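PDB 3P09: beta-lactamase from Francisella tularensis subsp. tularensis, which probably hydrolyses beta-lactams to substituted beta-amino acids, the reaction by which class A beta-lactamases confer antibiotic resistance. Local coordinates for residues 67-72 with 179-184; 113-118 with 131-136; 122-127 with 207-212; 186-191 with 200-205. All blocks are in the same frame, centred on the assembly; numbering follows the deposited sequence.

Contact 1: residues 67-72 with 179-184; sequences KFLLVG and KAITKD
Leu-69 and Asp-184 bring their CA atoms to within 7.7 Å of each other where the helical segments 67-72 and 179-184 pass at 39°, their axes 11.2 Å apart. At this spacing the gap is bridged by side chains, and Phe-68 does most of the reaching. Its CG lies between the backbone N and the carbonyl carbon (chi1 87°), which sends the ring across the gap with its edge leading. That edge meets the carbonyl of Ile-181, with CZ 3.5 Å from Ile-181 O, and farther round the same edge CE1 touches the CB of Asp-184.

The setting is the class A beta-lactamase fold. Helix 66-80 also carries Lys-67, whose NZ is hydrogen-bonded to Ser-64 OG and Ser-125 O, consistent with the SxxK motif of this family.

Ile-181 answers with its CD1 methyl, 3.6 Å from Phe-68 CZ and 4.0 Å from Leu-69 CD1, so that one methyl serves two neighbours. The other branch of Leu-69 turns to the carboxylate, CD2 lying 3.6 Å from Asp-184 OD2. This buried oxygen also lies close to a carboxylate oxygen of Asp-152, and the pairing of like charges probably favours protonation of one of the two acids.

Contact 2: residues 113-118 with 131-136; sequences LTISQL and NILVRE
Leu-118 and Leu-133 form the middle of an apolar contact between helix 115-123 and helix 127-137, which follow each other in the helical part of the class A fold. The two methyls of Leu-133 divide the work: CD2 rests 3.7 Å from Leu-118 CB, while CD1 reaches past the side chain to the backbone, 3.6 Å from Leu-118 O. Beyond CB, Leu-118 crosses Ile-132 at about a right angle, with its CD1 3.9 Å from Ile-132 CG2. Ile-115 adds a single methyl, CD1, which touches Leu-133 CD2 and the CB of Glu-136, crossing both side chains at a slant.

No hydrogen bond crosses between the two segments; those beside the contact include a capping box, in which Thr-114 N-caps helix 115-123. Gln-117 N donates to Thr-114 OG1 over 3.0 Å, and Thr-114 N donates over 2.8 Å to a lone pair of Gln-117 OE1.

The ionic pairs, too, do not cross the contact. The Glu-136 chain, bent at chi2 (-60°), brings its carboxylate round to Arg-135, whose NE and NH2 approach side-on and share one oxygen, with NH2 at 2.9 Å from Glu-136 OE2. NH1 of the same arginine pairs with Asp-95.

With no hydrogen bond or salt bridge between them, the helices meet mainly through hydrocarbon, and their fit rests on shape.

Contact 3: residues 122-127 with 207-212; sequences AILSDS and QDNNTG. With SO4 (sulfate ion), chain F.
Two flat amides, those of Asn-209 and Asn-210, border Leu-124. The side chain of Asn-210 crosses the leucine at about a right angle and presents its amide OD1, 3.9 Å from Leu-124 CG, whereas that of Asn-209 runs past it in the opposite direction. Here Ser-125, at positive phi, is the C' residue of a Schellman motif that ends helix 115-123, with Ser-125 N bonded to Ala-122 O and Asp-126 N to Ala-121 O. This serine begins the sequence Ser-Asp-Ser, which probably corresponds to the SDN loop of class A enzymes.

Leu-124 CD1 rests 3.7 Å from Asn-209 CA. Ser-125 OG donates to O3 of the sulfate over 2.7 Å. OG1 of Thr-230 and of Thr-232 are also hydrogen-bonded to this anion, which probably comes from the crystallisation liquor and may mark where a substrate carboxylate binds.

Two waters link backbone carbonyls of 122-127 to side-chain oxygens of 207-212. Water 1 donates to Ile-123 O and is hydrogen-bonded to Thr-211 OG1, each at 2.7 Å; the same hydroxyl is bonded to Thr-230 OG1. Water 2 donates to Leu-124 O at 2.7 Å and to Asn-210 OD1 at 3.0 Å.

Contact 4: residues 186-191 with 200-205; sequences YKLAFG and DIFIKY
Leu-188 lays its CB over one face of the Phe-202 ring, toward the rim, in a CH-pi contact 4.0 Å from the centroid and 26° off the ring normal. Its CD1 lies beyond the rim, 3.9 Å from Phe-202 CZ. With CG anti to the backbone N (chi1 -180°), the ring stretches out from helix 196-208 toward helix 178-190, and its rotation about chi2 turns this face to the leucine. At the ring's edge, nearly in its plane, sits Ala-189 CB, 4.0 Å from Phe-202 CD2.

That small methyl leaves the backbones close: the segment axes approach to 8.8 Å at 119°, near the short connection between these consecutive helices. Ile-203 closes on Ala-189 from the other helix, with CG1 3.9 Å from Ala-189 CB and CD1 3.7 Å from Ala-189 O. The same CD1 lies 4.2 Å from Phe-190 CE1, the two side chains crossing at about a right angle. Phe-190 and Ile-203 both go on to touch Trp-246 of the five-stranded sheet, while Phe-202 leans on Leu-75 of helix 66-80.

No hydrogen bond or charge joins the segments, so the contact between them rests on dispersion and on the fit of the Phe-202 ring against Leu-188 and Ala-189.

How the contacts relate
Helix 66-80 runs through the middle of the arrangement. Contact 1 joins it to helix 178-190, and contact 4, about 10 Å away between centres, joins that helix to the next, 196-208. Contact 3 links the end of 196-208 to the end of helix 115-123, whose start packs in contact 2, about 14 Å from contact 3. Along the chain contact 2 is nested inside the loop closed by contact 1, contact 4 inside that closed by contact 3, and the segments of contact 3 alternate with those of contacts 1 and 2. Leu-70 touches Leu-133, and Phe-68 CA packs on Ile-123 CD1, so the apolar helical core lies directly beneath what is probably the active site.

Contact 1: residues 67-72 with 179-184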
loop_
_atom_site.group_PDB
_atom_site.type_symbol
_atom_site.label_atom_id
_atom_site.label_comp_id
_atom_site.label_asym_id
_atom_site.label_seq_id
_atom_site.Cartn_x
_atom_site.Cartn_y
_atom_site.Cartn_z
ATOM N N LYS A 67 -0.523 5.165 1.832
ATOM C CA LYS A 67 0.267 5.418 3.041
ATOM C C LYS A 67 1.724 4.924 2.946
ATOM O O LYS A 67 2.595 5.463 3.623
ATOM C CB LYS A 67 -0.447 4.878 4.295
ATOM C CG LYS A 67 -1.727 5.667 4.606
ATOM C CD LYS A 67 -2.666 4.918 5.554
ATOM C CE LYS A 67 -3.954 5.733 5.757
ATOM N NZ LYS A 67 -4.946 4.979 6.582
ATOM N N PHE A 68 2.006 3.923 2.113
ATOM C CA PHE A 68 3.406 3.499 1.985
ATOM C C PHE A 68 4.222 4.459 1.118
ATOM O O PHE A 68 5.427 4.627 1.326
ATOM C CB PHE A 68 3.567 2.014 1.568
ATOM C CG PHE A 68 3.550 1.760 0.065
ATOM C CD1 PHE A 68 4.634 2.114 -0.740
ATOM C CD2 PHE A 68 2.467 1.105 -0.520
ATOM C CE1 PHE A 68 4.626 1.854 -2.109
ATOM C CE2 PHE A 68 2.444 0.843 -1.904
ATOM C CZ PHE A 68 3.530 1.219 -2.691
ATOM N N LEU A 69 3.565 5.108 0.164
ATOM C CA LEU A 69 4.218 6.164 -0.620
ATOM C C LEU A 69 4.571 7.354 0.266
ATOM O O LEU A 69 5.642 7.963 0.144
ATOM C CB LEU A 69 3.288 6.638 -1.731
ATOM C CG LEU A 69 2.962 5.565 -2.759
ATOM C CD1 LEU A 69 1.897 6.088 -3.750
ATOM C CD2 LEU A 69 4.221 5.168 -3.495
ATOM N N LEU A 70 3.643 7.682 1.152
ATOM C CA LEU A 70 3.814 8.784 2.092
ATOM C C LEU A 70 4.996 8.522 3.018
ATOM O O LEU A 70 5.820 9.400 3.253
ATOM C CB LEU A 70 2.533 8.953 2.913
ATOM C CG LEU A 70 2.573 9.946 4.077
ATOM C CD1 LEU A 70 2.953 11.348 3.589
ATOM C CD2 LEU A 70 1.254 9.972 4.853
ATOM N N VAL A 71 5.072 7.305 3.546
ATOM C CA VAL A 71 6.174 6.944 4.430
ATOM C C VAL A 71 7.501 6.920 3.665
ATOM O O VAL A 71 8.534 7.364 4.168
ATOM C CB VAL A 71 5.880 5.622 5.154
ATOM C CG1 VAL A 71 7.140 5.041 5.758
ATOM C CG2 VAL A 71 4.834 5.877 6.216
ATOM N N GLY A 72 7.465 6.437 2.431
ATOM C CA GLY A 72 8.628 6.534 1.570
ATOM C C GLY A 72 9.103 7.979 1.425
ATOM O O GLY A 72 10.293 8.278 1.533
ATOM N N LYS A 179 0.690 -2.062 -11.915
ATOM C CA LYS A 179 2.083 -1.936 -12.329
ATOM C C LYS A 179 2.784 -0.813 -11.567
ATOM O O LYS A 179 3.860 -1.003 -11.000
ATOM C CB LYS A 179 2.157 -1.706 -13.852
ATOM C CG LYS A 179 3.556 -1.734 -14.443
ATOM C CD LYS A 179 3.501 -1.555 -15.959
ATOM C CE LYS A 179 4.904 -1.519 -16.557
ATOM N NZ LYS A 179 4.902 -1.328 -18.037
ATOM N N ALA A 180 2.157 0.361 -11.528
ATOM C CA ALA A 180 2.795 1.526 -10.941
ATOM C C ALA A 180 3.040 1.335 -9.449
ATOM O O ALA A 180 4.132 1.621 -8.941
ATOM C CB ALA A 180 1.961 2.800 -11.199
ATOM N N ILE A 181 2.020 0.859 -8.748
ATOM C CA ILE A 181 2.094 0.773 -7.297
ATOM C C ILE A 181 3.058 -0.329 -6.871
ATOM O O ILE A 181 3.703 -0.216 -5.842
ATOM C CB ILE A 181 0.717 0.551 -6.655
ATOM C CG1 ILE A 181 0.765 0.948 -5.177
ATOM C CG2 ILE A 181 0.251 -0.902 -6.845
ATOM C CD1 ILE A 181 1.007 2.442 -4.988
ATOM N N THR A 182 3.191 -1.368 -7.695
ATOM C CA THR A 182 4.073 -2.492 -7.383
ATOM C C THR A 182 5.532 -2.138 -7.680
ATOM O O THR A 182 6.419 -2.458 -6.900
ATOM C CB THR A 182 3.653 -3.781 -8.158
ATOM O OG1 THR A 182 2.330 -4.152 -7.773
ATOM C CG2 THR A 182 4.578 -4.958 -7.846
ATOM N N LYS A 183 5.784 -1.491 -8.813
ATOM C CA LYS A 183 7.107 -0.920 -9.065
ATOM C C LYS A 183 7.503 0.035 -7.921
ATOM O O LYS A 183 8.661 0.078 -7.504
ATOM C CB LYS A 183 7.149 -0.205 -10.426
ATOM C CG LYS A 183 7.100 -1.165 -11.628
ATOM C CD LYS A 183 7.509 -0.495 -12.949
ATOM C CE LYS A 183 6.853 0.845 -13.118
ATOM N NZ LYS A 183 7.477 1.647 -14.221
ATOM N N ASP A 184 6.536 0.786 -7.399
ATOM C CA ASP A 184 6.823 1.736 -6.315
ATOM C C ASP A 184 7.326 1.057 -5.047
ATOM O O ASP A 184 8.309 1.488 -4.455
ATOM C CB ASP A 184 5.580 2.544 -5.942
ATOM C CG ASP A 184 5.222 3.584 -6.983
ATOM O OD1 ASP A 184 6.072 3.884 -7.858
ATOM O OD2 ASP A 184 4.089 4.108 -6.914
#

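Contact 2: residues 113-118 with 131-136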
loop_
_atom_site.group_PDB
_atom_site.type_symbol
_atom_site.label_atom_id
_atom_site.label_comp_id
_atom_site.label_asym_id
_atom_site.label_seq_id
_atom_site.Cartn_x
_atom_site.Cartn_y
_atom_site.Cartn_z
ATOM N N LEU A 113 4.615 12.130 19.552
ATOM C CA LEU A 113 5.143 10.936 18.898
ATOM C C LEU A 113 6.248 11.393 17.934
ATOM O O LEU A 113 6.145 12.477 17.348
ATOM C CB LEU A 113 4.033 10.229 18.109
ATOM C CG LEU A 113 2.983 9.453 18.915
ATOM C CD1 LEU A 113 1.937 8.825 17.971
ATOM C CD2 LEU A 113 3.664 8.375 19.733
ATOM N N THR A 114 7.300 10.592 17.769
ATOM C CA THR A 114 8.324 10.936 16.779
ATOM C C THR A 114 7.774 10.705 15.371
ATOM O O THR A 114 6.800 9.981 15.190
ATOM C CB THR A 114 9.587 10.088 16.926
ATOM O OG1 THR A 114 9.269 8.729 16.623
ATOM C CG2 THR A 114 10.149 10.183 18.345
ATOM N N ILE A 115 8.403 11.323 14.374
ATOM C CA ILE A 115 8.053 11.049 12.981
ATOM C C ILE A 115 8.124 9.541 12.696
ATOM O O ILE A 115 7.243 8.976 12.034
ATOM C CB ILE A 115 8.987 11.824 12.027
ATOM C CG1 ILE A 115 8.679 13.329 12.073
ATOM C CG2 ILE A 115 8.903 11.274 10.597
ATOM C CD1 ILE A 115 7.371 13.728 11.395
ATOM N N SER A 116 9.157 8.874 13.208
ATOM C CA SER A 116 9.277 7.435 12.954
ATOM C C SER A 116 8.112 6.660 13.552
ATOM O O SER A 116 7.619 5.708 12.947
ATOM C CB SER A 116 10.600 6.853 13.467
ATOM O OG SER A 116 10.744 5.501 13.026
ATOM N N GLN A 117 7.675 7.052 14.747
ATOM C CA GLN A 117 6.518 6.399 15.358
ATOM C C GLN A 117 5.255 6.617 14.531
ATOM O O GLN A 117 4.371 5.751 14.484
ATOM C CB GLN A 117 6.290 6.918 16.785
ATOM C CG GLN A 117 7.328 6.399 17.772
ATOM C CD GLN A 117 7.174 6.998 19.145
ATOM O OE1 GLN A 117 7.007 8.210 19.289
ATOM N NE2 GLN A 117 7.216 6.148 20.171
ATOM N N LEU A 118 5.154 7.785 13.906
ATOM C CA LEU A 118 4.000 8.094 13.065
ATOM C C LEU A 118 4.062 7.292 11.774
ATOM O O LEU A 118 3.037 6.885 11.250
ATOM C CB LEU A 118 3.926 9.597 12.766
ATOM C CG LEU A 118 3.503 10.433 13.974
ATOM C CD1 LEU A 118 3.997 11.888 13.887
ATOM C CD2 LEU A 118 1.992 10.379 14.124
ATOM N N ASN A 131 -2.469 11.755 8.148
ATOM C CA ASN A 131 -2.731 13.167 7.865
ATOM C C ASN A 131 -1.642 14.053 8.476
ATOM O O ASN A 131 -1.238 15.051 7.885
ATOM C CB ASN A 131 -4.130 13.590 8.354
ATOM C CG ASN A 131 -5.257 13.046 7.468
ATOM O OD1 ASN A 131 -5.011 12.413 6.443
ATOM N ND2 ASN A 131 -6.499 13.291 7.872
ATOM N N ILE A 132 -1.166 13.681 9.661
ATOM C CA ILE A 132 -0.071 14.411 10.308
ATOM C C ILE A 132 1.193 14.367 9.445
ATOM O O ILE A 132 1.874 15.379 9.259
ATOM C CB ILE A 132 0.228 13.845 11.714
ATOM C CG1 ILE A 132 -0.928 14.172 12.673
ATOM C CG2 ILE A 132 1.558 14.388 12.247
ATOM C CD1 ILE A 132 -0.860 13.450 13.984
ATOM N N LEU A 133 1.495 13.195 8.894
ATOM C CA LEU A 133 2.698 13.039 8.084
ATOM C C LEU A 133 2.637 13.880 6.818
ATOM O O LEU A 133 3.634 14.503 6.433
ATOM C CB LEU A 133 2.931 11.566 7.735
ATOM C CG LEU A 133 3.369 10.695 8.927
ATOM C CD1 LEU A 133 3.432 9.255 8.522
ATOM C CD2 LEU A 133 4.734 11.142 9.475
ATOM N N VAL A 134 1.468 13.899 6.179
ATOM C CA VAL A 134 1.257 14.725 4.988
ATOM C C VAL A 134 1.539 16.186 5.331
ATOM O O VAL A 134 2.232 16.884 4.600
ATOM C CB VAL A 134 -0.192 14.600 4.448
ATOM C CG1 VAL A 134 -0.514 15.744 3.474
ATOM C CG2 VAL A 134 -0.404 13.254 3.788
ATOM N N ARG A 135 1.014 16.635 6.466
ATOM C CA ARG A 135 1.268 17.995 6.916
ATOM C C ARG A 135 2.755 18.226 7.185
ATOM O O ARG A 135 3.325 19.209 6.730
ATOM C CB ARG A 135 0.447 18.303 8.172
ATOM C CG ARG A 135 0.561 19.754 8.640
ATOM C CD ARG A 135 -0.076 19.940 10.002
ATOM N NE ARG A 135 0.684 19.238 11.029
ATOM C CZ ARG A 135 0.144 18.562 12.040
ATOM N NH1 ARG A 135 -1.175 18.485 12.173
ATOM N NH2 ARG A 135 0.927 17.961 12.918
ATOM N N GLU A 136 3.390 17.324 7.931
ATOM C CA GLU A 136 4.800 17.507 8.294
ATOM C C GLU A 136 5.723 17.382 7.086
ATOM O O GLU A 136 6.848 17.882 7.103
ATOM C CB GLU A 136 5.232 16.538 9.407
ATOM C CG GLU A 136 4.433 16.680 10.717
ATOM C CD GLU A 136 4.542 18.070 11.329
ATOM O OE1 GLU A 136 5.621 18.692 11.202
ATOM O OE2 GLU A 136 3.548 18.534 11.939
#

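Contact 3: residues 122-127 with 207-212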
loop_
_atom_site.group_PDB
_atom_site.type_symbol
_atom_site.label_atom_id
_atom_site.label_comp_id
_atom_site.label_asym_id
_atom_site.label_seq_id
_atom_site.Cartn_x
_atom_site.Cartn_y
_atom_site.Cartn_z
ATOM N N ALA A 122 1.193 4.891 10.435
ATOM C CA ALA A 122 0.633 5.054 9.091
ATOM C C ALA A 122 0.654 3.745 8.309
ATOM O O ALA A 122 -0.307 3.417 7.604
ATOM C CB ALA A 122 1.371 6.148 8.314
ATOM N N ILE A 123 1.748 3.000 8.428
ATOM C CA ILE A 123 1.852 1.715 7.732
ATOM C C ILE A 123 0.862 0.705 8.300
ATOM O O ILE A 123 0.378 -0.176 7.595
ATOM C CB ILE A 123 3.281 1.160 7.803
ATOM C CG1 ILE A 123 4.231 2.068 7.007
ATOM C CG2 ILE A 123 3.327 -0.272 7.296
ATOM C CD1 ILE A 123 3.843 2.257 5.522
ATOM N N LEU A 124 0.555 0.848 9.582
ATOM C CA LEU A 124 -0.503 0.070 10.197
ATOM C C LEU A 124 -1.874 0.675 9.903
ATOM O O LEU A 124 -2.880 0.257 10.484
ATOM C CB LEU A 124 -0.285 -0.038 11.708
ATOM C CG LEU A 124 0.468 -1.298 12.133
ATOM C CD1 LEU A 124 1.900 -1.288 11.581
ATOM C CD2 LEU A 124 0.457 -1.427 13.644
ATOM N N SER A 125 -1.893 1.660 9.009
ATOM C CA SER A 125 -3.126 2.287 8.507
ATOM C C SER A 125 -3.844 3.297 9.439
ATOM O O SER A 125 -5.013 3.650 9.218
ATOM C CB SER A 125 -4.114 1.239 7.955
ATOM O OG SER A 125 -4.689 1.718 6.740
ATOM N N ASP A 126 -3.132 3.775 10.448
ATOM C CA ASP A 126 -3.627 4.823 11.347
ATOM C C ASP A 126 -3.889 6.100 10.532
ATOM O O ASP A 126 -2.971 6.672 9.939
ATOM C CB ASP A 126 -2.553 5.070 12.427
ATOM C CG ASP A 126 -3.053 5.934 13.581
ATOM O OD1 ASP A 126 -3.472 7.089 13.338
ATOM O OD2 ASP A 126 -3.012 5.451 14.733
ATOM N N SER A 127 -5.147 6.535 10.474
ATOM C CA SER A 127 -5.526 7.662 9.619
ATOM C C SER A 127 -5.027 9.023 10.112
ATOM O O SER A 127 -4.453 9.797 9.346
ATOM C CB SER A 127 -7.043 7.677 9.385
ATOM O OG SER A 127 -7.441 6.537 8.646
ATOM N N GLN A 207 6.874 -5.077 7.370
ATOM C CA GLN A 207 6.835 -6.362 8.053
ATOM C C GLN A 207 6.090 -6.322 9.386
ATOM O O GLN A 207 5.564 -7.343 9.837
ATOM C CB GLN A 207 8.255 -6.907 8.259
ATOM C CG GLN A 207 8.954 -7.275 6.935
ATOM C CD GLN A 207 10.358 -7.782 7.152
ATOM O OE1 GLN A 207 10.965 -7.517 8.180
ATOM N NE2 GLN A 207 10.883 -8.520 6.181
ATOM N N ASP A 208 6.059 -5.156 10.021
ATOM C CA ASP A 208 5.334 -4.998 11.282
ATOM C C ASP A 208 3.823 -4.894 11.084
ATOM O O ASP A 208 3.059 -4.989 12.048
ATOM C CB ASP A 208 5.806 -3.741 12.021
ATOM C CG ASP A 208 7.144 -3.924 12.702
ATOM O OD1 ASP A 208 7.620 -5.080 12.804
ATOM O OD2 ASP A 208 7.711 -2.901 13.147
ATOM N N ASN A 209 3.384 -4.654 9.850
ATOM C CA ASN A 209 1.962 -4.459 9.583
ATOM C C ASN A 209 1.118 -5.691 9.905
ATOM O O ASN A 209 1.516 -6.806 9.612
ATOM C CB ASN A 209 1.719 -4.061 8.116
ATOM C CG ASN A 209 0.241 -3.932 7.791
ATOM O OD1 ASN A 209 -0.236 -4.421 6.758
ATOM N ND2 ASN A 209 -0.503 -3.299 8.692
ATOM N N ASN A 210 -0.066 -5.467 10.469
ATOM C CA ASN A 210 -0.953 -6.549 10.870
ATOM C C ASN A 210 -2.297 -6.572 10.118
ATOM O O ASN A 210 -3.112 -7.461 10.331
ATOM C CB ASN A 210 -1.204 -6.489 12.390
ATOM C CG ASN A 210 -1.734 -5.123 12.857
ATOM O OD1 ASN A 210 -2.080 -4.256 12.045
ATOM N ND2 ASN A 210 -1.811 -4.938 14.178
ATOM N N THR A 211 -2.534 -5.607 9.238
ATOM C CA THR A 211 -3.863 -5.511 8.614
ATOM C C THR A 211 -4.116 -6.452 7.432
ATOM O O THR A 211 -5.258 -6.621 7.021
ATOM C CB THR A 211 -4.184 -4.088 8.134
ATOM O OG1 THR A 211 -3.271 -3.729 7.093
ATOM C CG2 THR A 211 -4.096 -3.096 9.300
ATOM N N GLY A 212 -3.062 -7.051 6.886
ATOM C CA GLY A 212 -3.208 -7.927 5.735
ATOM C C GLY A 212 -3.190 -9.421 6.020
ATOM O O GLY A 212 -2.962 -10.220 5.120
HETATM S S SO4 F . -7.092 -0.475 5.355
HETATM O O1 SO4 F . -7.981 -1.613 5.448
HETATM O O2 SO4 F . -7.732 0.610 4.618
HETATM O O3 SO4 F . -6.792 -0.037 6.699
HETATM O O4 SO4 F . -5.884 -0.863 4.651
HETATM O O HOH W 1 -1.735 -1.528 6.544
HETATM O O HOH W 2 -3.482 -1.661 12.356
#

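Contact 4: residues 186-191 with 200-205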
loop_
_atom_site.group_PDB
_atom_site.type_symbol
_atom_site.label_atom_id
_atom_site.label_comp_id
_atom_site.label_asym_id
_atom_site.label_seq_id
_atom_site.Cartn_x
_atom_site.Cartn_y
_atom_site.Cartn_z
ATOM N N TYR A 186 8.596 -1.875 -4.701
ATOM C CA TYR A 186 9.872 -2.554 -4.963
ATOM C C TYR A 186 11.007 -1.541 -4.967
ATOM O O TYR A 186 12.072 -1.770 -4.392
ATOM C CB TYR A 186 9.839 -3.258 -6.323
ATOM C CG TYR A 186 11.061 -4.115 -6.573
ATOM C CD1 TYR A 186 12.188 -3.594 -7.199
ATOM C CD2 TYR A 186 11.093 -5.442 -6.161
ATOM C CE1 TYR A 186 13.319 -4.385 -7.422
ATOM C CE2 TYR A 186 12.212 -6.233 -6.370
ATOM C CZ TYR A 186 13.319 -5.702 -7.003
ATOM O OH TYR A 186 14.421 -6.498 -7.209
ATOM N N LYS A 187 10.777 -0.412 -5.633
ATOM C CA LYS A 187 11.818 0.602 -5.743
ATOM C C LYS A 187 12.165 1.144 -4.362
ATOM O O LYS A 187 13.347 1.337 -4.027
ATOM C CB LYS A 187 11.381 1.720 -6.685
ATOM C CG LYS A 187 12.435 2.785 -6.927
ATOM C CD LYS A 187 12.133 3.534 -8.223
ATOM C CE LYS A 187 13.163 4.618 -8.498
ATOM N NZ LYS A 187 14.550 4.074 -8.574
ATOM N N LEU A 188 11.144 1.357 -3.539
ATOM C CA LEU A 188 11.388 1.883 -2.192
ATOM C C LEU A 188 12.172 0.900 -1.310
ATOM O O LEU A 188 13.057 1.290 -0.542
ATOM C CB LEU A 188 10.070 2.280 -1.526
ATOM C CG LEU A 188 9.458 3.604 -2.016
ATOM C CD1 LEU A 188 8.046 3.748 -1.512
ATOM C CD2 LEU A 188 10.311 4.811 -1.587
ATOM N N ALA A 189 11.855 -0.380 -1.418
ATOM C CA ALA A 189 12.461 -1.370 -0.534
ATOM C C ALA A 189 13.831 -1.839 -1.038
ATOM O O ALA A 189 14.719 -2.171 -0.241
ATOM C CB ALA A 189 11.505 -2.559 -0.361
ATOM N N PHE A 190 14.005 -1.859 -2.357
ATOM C CA PHE A 190 15.200 -2.472 -2.947
ATOM C C PHE A 190 15.961 -1.594 -3.931
ATOM O O PHE A 190 17.074 -1.938 -4.339
ATOM C CB PHE A 190 14.814 -3.778 -3.637
ATOM C CG PHE A 190 14.082 -4.726 -2.744
ATOM C CD1 PHE A 190 14.711 -5.270 -1.633
ATOM C CD2 PHE A 190 12.777 -5.066 -3.002
ATOM C CE1 PHE A 190 14.040 -6.131 -0.796
ATOM C CE2 PHE A 190 12.095 -5.934 -2.169
ATOM C CZ PHE A 190 12.737 -6.466 -1.058
ATOM N N GLY A 191 15.374 -0.457 -4.300
ATOM C CA GLY A 191 15.925 0.376 -5.357
ATOM C C GLY A 191 16.954 1.403 -4.927
ATOM O O GLY A 191 17.584 1.288 -3.875
ATOM N N ASP A 200 16.050 -0.388 4.966
ATOM C CA ASP A 200 15.845 -1.354 6.038
ATOM C C ASP A 200 14.692 -0.911 6.954
ATOM O O ASP A 200 13.898 -1.720 7.429
ATOM C CB ASP A 200 17.144 -1.554 6.824
ATOM C CG ASP A 200 18.186 -2.362 6.043
ATOM O OD1 ASP A 200 17.810 -3.036 5.057
ATOM O OD2 ASP A 200 19.382 -2.329 6.420
ATOM N N ILE A 201 14.588 0.390 7.168
ATOM C CA ILE A 201 13.539 0.943 8.021
ATOM C C ILE A 201 12.186 0.763 7.367
ATOM O O ILE A 201 11.199 0.368 8.012
ATOM C CB ILE A 201 13.799 2.449 8.282
ATOM C CG1 ILE A 201 15.011 2.607 9.220
ATOM C CG2 ILE A 201 12.564 3.109 8.880
ATOM C CD1 ILE A 201 15.536 4.034 9.338
ATOM N N PHE A 202 12.137 1.054 6.072
ATOM C CA PHE A 202 10.915 0.895 5.303
ATOM C C PHE A 202 10.438 -0.558 5.343
ATOM O O PHE A 202 9.270 -0.848 5.607
ATOM C CB PHE A 202 11.176 1.342 3.864
ATOM C CG PHE A 202 9.983 1.230 2.957
ATOM C CD1 PHE A 202 8.939 2.136 3.052
ATOM C CD2 PHE A 202 9.931 0.245 1.981
ATOM C CE1 PHE A 202 7.847 2.053 2.203
ATOM C CE2 PHE A 202 8.842 0.147 1.125
ATOM C CZ PHE A 202 7.799 1.054 1.232
ATOM N N ILE A 203 11.356 -1.469 5.073
ATOM C CA ILE A 203 11.055 -2.892 5.090
ATOM C C ILE A 203 10.522 -3.338 6.449
ATOM O O ILE A 203 9.545 -4.079 6.531
ATOM C CB ILE A 203 12.322 -3.694 4.755
ATOM C CG1 ILE A 203 12.583 -3.622 3.245
ATOM C CG2 ILE A 203 12.194 -5.136 5.234
ATOM C CD1 ILE A 203 13.973 -4.107 2.835
ATOM N N LYS A 204 11.163 -2.886 7.521
ATOM C CA LYS A 204 10.705 -3.255 8.860
ATOM C C LYS A 204 9.275 -2.759 9.149
ATOM O O LYS A 204 8.463 -3.489 9.723
ATOM C CB LYS A 204 11.702 -2.784 9.928
ATOM C CG LYS A 204 11.364 -3.201 11.364
ATOM C CD LYS A 204 11.215 -4.716 11.503
ATOM C CE LYS A 204 11.350 -5.184 12.954
ATOM N NZ LYS A 204 10.245 -4.708 13.837
ATOM N N TYR A 205 8.952 -1.529 8.750
ATOM C CA TYR A 205 7.576 -1.045 8.920
ATOM C C TYR A 205 6.568 -1.975 8.240
ATOM O O TYR A 205 5.522 -2.319 8.799
ATOM C CB TYR A 205 7.373 0.329 8.281
ATOM C CG TYR A 205 8.081 1.519 8.887
ATOM C CD1 TYR A 205 8.150 1.717 10.260
ATOM C CD2 TYR A 205 8.639 2.486 8.052
ATOM C CE1 TYR A 205 8.798 2.857 10.785
ATOM C CE2 TYR A 205 9.272 3.605 8.554
ATOM C CZ TYR A 205 9.347 3.796 9.914
ATOM O OH TYR A 205 10.001 4.939 10.353
#